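Local coordinates for Lin2722 protein (Listeria innocua, PDB 3DS8) that is of unknown function but belongs to the alpha/beta hydrolase superfamily and probably acts as a serine hydrolase, at residues A[172-177]-A[208-213]. Sequence-based numbering, arbitrary orientation.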
loop_
_atom_site.group_PDB
_atom_site.type_symbol
_atom_site.label_atom_id
_atom_site.label_comp_id
_atom_site.label_asym_id
_atom_site.label_seq_id
_atom_site.Cartn_x
_atom_site.Cartn_y
_atom_site.Cartn_z
ATOM N N LEU A 172 -8.442 10.223 -1.591
ATOM C CA LEU A 172 -7.396 9.180 -1.616
ATOM C C LEU A 172 -6.228 9.628 -2.509
ATOM O O LEU A 172 -6.430 10.203 -3.570
ATOM C CB LEU A 172 -7.921 7.850 -2.101
ATOM C CG LEU A 172 -7.006 6.613 -1.907
ATOM C CD1 LEU A 172 -6.915 6.235 -0.457
ATOM C CD2 LEU A 172 -7.417 5.408 -2.772
ATOM N N GLU A 173 -5.013 9.328 -2.081
ATOM C CA GLU A 173 -3.811 9.635 -2.877
ATOM C C GLU A 173 -3.009 8.338 -2.959
ATOM O O GLU A 173 -2.714 7.724 -1.947
ATOM C CB GLU A 173 -2.976 10.741 -2.210
ATOM C CG GLU A 173 -3.717 12.051 -2.067
ATOM C CD GLU A 173 -2.925 13.146 -1.382
ATOM O OE1 GLU A 173 -1.865 12.813 -0.837
ATOM O OE2 GLU A 173 -3.325 14.359 -1.462
ATOM N N VAL A 174 -2.701 7.921 -4.172
ATOM C CA VAL A 174 -2.147 6.595 -4.422
ATOM C C VAL A 174 -0.812 6.709 -5.108
ATOM O O VAL A 174 -0.683 7.437 -6.106
ATOM C CB VAL A 174 -3.119 5.719 -5.257
ATOM C CG1 VAL A 174 -2.459 4.409 -5.610
ATOM C CG2 VAL A 174 -4.420 5.489 -4.521
ATOM N N LEU A 175 0.183 5.996 -4.585
ATOM C CA LEU A 175 1.488 5.877 -5.213
ATOM C C LEU A 175 1.730 4.405 -5.473
ATOM O O LEU A 175 1.690 3.563 -4.538
ATOM C CB LEU A 175 2.613 6.412 -4.294
ATOM C CG LEU A 175 4.046 6.099 -4.719
ATOM C CD1 LEU A 175 4.350 6.731 -6.069
ATOM C CD2 LEU A 175 5.036 6.595 -3.574
ATOM N N ALA A 176 1.931 4.054 -6.752
ATOM C CA ALA A 176 2.235 2.695 -7.150
ATOM C C ALA A 176 3.698 2.620 -7.570
ATOM O O ALA A 176 4.143 3.249 -8.553
ATOM C CB ALA A 176 1.334 2.225 -8.326
ATOM N N ILE A 177 4.454 1.863 -6.788
ATOM C CA ILE A 177 5.841 1.578 -7.045
ATOM C C ILE A 177 6.017 0.218 -7.661
ATOM O O ILE A 177 5.451 -0.797 -7.157
ATOM C CB ILE A 177 6.646 1.683 -5.733
ATOM C CG1 ILE A 177 6.732 3.150 -5.277
ATOM C CG2 ILE A 177 8.051 1.052 -5.897
ATOM C CD1 ILE A 177 7.360 3.327 -3.893
ATOM N N LYS A 208 -7.900 11.303 -5.660
ATOM C CA LYS A 208 -7.419 12.654 -5.884
ATOM C C LYS A 208 -6.065 12.639 -6.616
ATOM O O LYS A 208 -5.846 13.421 -7.538
ATOM C CB LYS A 208 -7.298 13.421 -4.576
ATOM C CG LYS A 208 -6.846 14.828 -4.779
ATOM C CD LYS A 208 -6.964 15.618 -3.551
ATOM C CE LYS A 208 -5.929 15.230 -2.530
ATOM N NZ LYS A 208 -6.005 16.121 -1.317
ATOM N N ALA A 209 -5.182 11.736 -6.223
ATOM C CA ALA A 209 -3.861 11.666 -6.803
ATOM C C ALA A 209 -3.527 10.227 -7.120
ATOM O O ALA A 209 -3.876 9.303 -6.384
ATOM C CB ALA A 209 -2.815 12.242 -5.855
ATOM N N TYR A 210 -2.856 10.035 -8.240
ATOM C CA TYR A 210 -2.338 8.740 -8.608
ATOM C C TYR A 210 -1.004 8.962 -9.273
ATOM O O TYR A 210 -0.944 9.636 -10.278
ATOM C CB TYR A 210 -3.259 8.010 -9.592
ATOM C CG TYR A 210 -2.643 6.735 -10.087
ATOM C CD1 TYR A 210 -2.439 5.657 -9.225
ATOM C CD2 TYR A 210 -2.198 6.606 -11.425
ATOM C CE1 TYR A 210 -1.795 4.486 -9.673
ATOM C CE2 TYR A 210 -1.618 5.414 -11.884
ATOM C CZ TYR A 210 -1.409 4.359 -10.977
ATOM O OH TYR A 210 -0.825 3.185 -11.432
ATOM N N ILE A 211 0.050 8.416 -8.682
ATOM C CA ILE A 211 1.425 8.573 -9.155
ATOM C C ILE A 211 2.081 7.211 -9.312
ATOM O O ILE A 211 1.925 6.352 -8.442
ATOM C CB ILE A 211 2.235 9.426 -8.145
ATOM C CG1 ILE A 211 1.555 10.797 -7.926
ATOM C CG2 ILE A 211 3.698 9.543 -8.599
ATOM C CD1 ILE A 211 2.399 11.806 -7.095
ATOM N N GLU A 212 2.778 6.993 -10.436
ATOM C CA GLU A 212 3.530 5.769 -10.658
ATOM C C GLU A 212 5.025 6.047 -10.543
ATOM O O GLU A 212 5.500 7.152 -10.945
ATOM C CB GLU A 212 3.232 5.251 -12.079
ATOM C CG GLU A 212 1.776 4.846 -12.257
ATOM C CD GLU A 212 1.440 4.300 -13.621
ATOM O OE1 GLU A 212 2.185 4.539 -14.581
ATOM O OE2 GLU A 212 0.393 3.593 -13.720
ATOM N N ASP A 213 5.802 5.058 -10.106
ATOM C CA ASP A 213 7.279 5.172 -10.086
ATOM C C ASP A 213 7.813 3.792 -10.422
ATOM O O ASP A 213 7.473 2.823 -9.747
ATOM C CB ASP A 213 7.768 5.546 -8.666
ATOM C CG ASP A 213 9.287 5.115 -8.350
ATOM O OD1 ASP A 213 10.109 5.929 -8.740
ATOM O OD2 ASP A 213 9.652 3.995 -7.711
#
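The ring of Tyr210 turns its edge to Val174 CG1, which lies in the ring plane 3.8 Å from Tyr210 CD1; Glu212 OE2 also lies at the edge in that plane, and the Ala176 methyl approaches obliquely, Ala176 CB 4.1 Å from Tyr210 CE1. CG anti to the backbone N (chi1 174°) leans the ring forward along its strand, alongside Val174 and Ala176, and brings OH to Glu212. There Tyr210 OH donates a 2.6 Å hydrogen bond to the anti lone pair of Glu212 OE2. Thr199 OG1 is a second partner of the hydroxyl, while a salt bridge from Arg200 to Glu212 OE1 helps place the carboxylate. Across the other sheet face, Leu175 CD1 meets Ile211 CG2 at 3.8 Å, and the Glu173 stem packs on the Ala209 methyl. Glu173 and Lys208 lie alongside, forming a salt bridge of 3.2 Å between Glu173 OE2 and Lys208 NZ; Glu173 OE1 pairs with Lys126, and Lys208 NZ bonds the Thr244 carbonyl. Leu172 O takes two weak bonds, from Lys208 N and Ala209 N, before four regular parallel ones run from Val174 N to Ala209 O (2.9 Å) through to Asp213 N to Ala176 O (2.9 Å). The two strands are neighbours in the central sheet of the alpha/beta hydrolase fold, linked through a beta-alpha-beta crossover containing helix 193-196. Strand 123-130 flanks 173-177 on its other edge, while helix 229-240 packs over the face bearing Glu173, Ile177, Ile211 and Asp213.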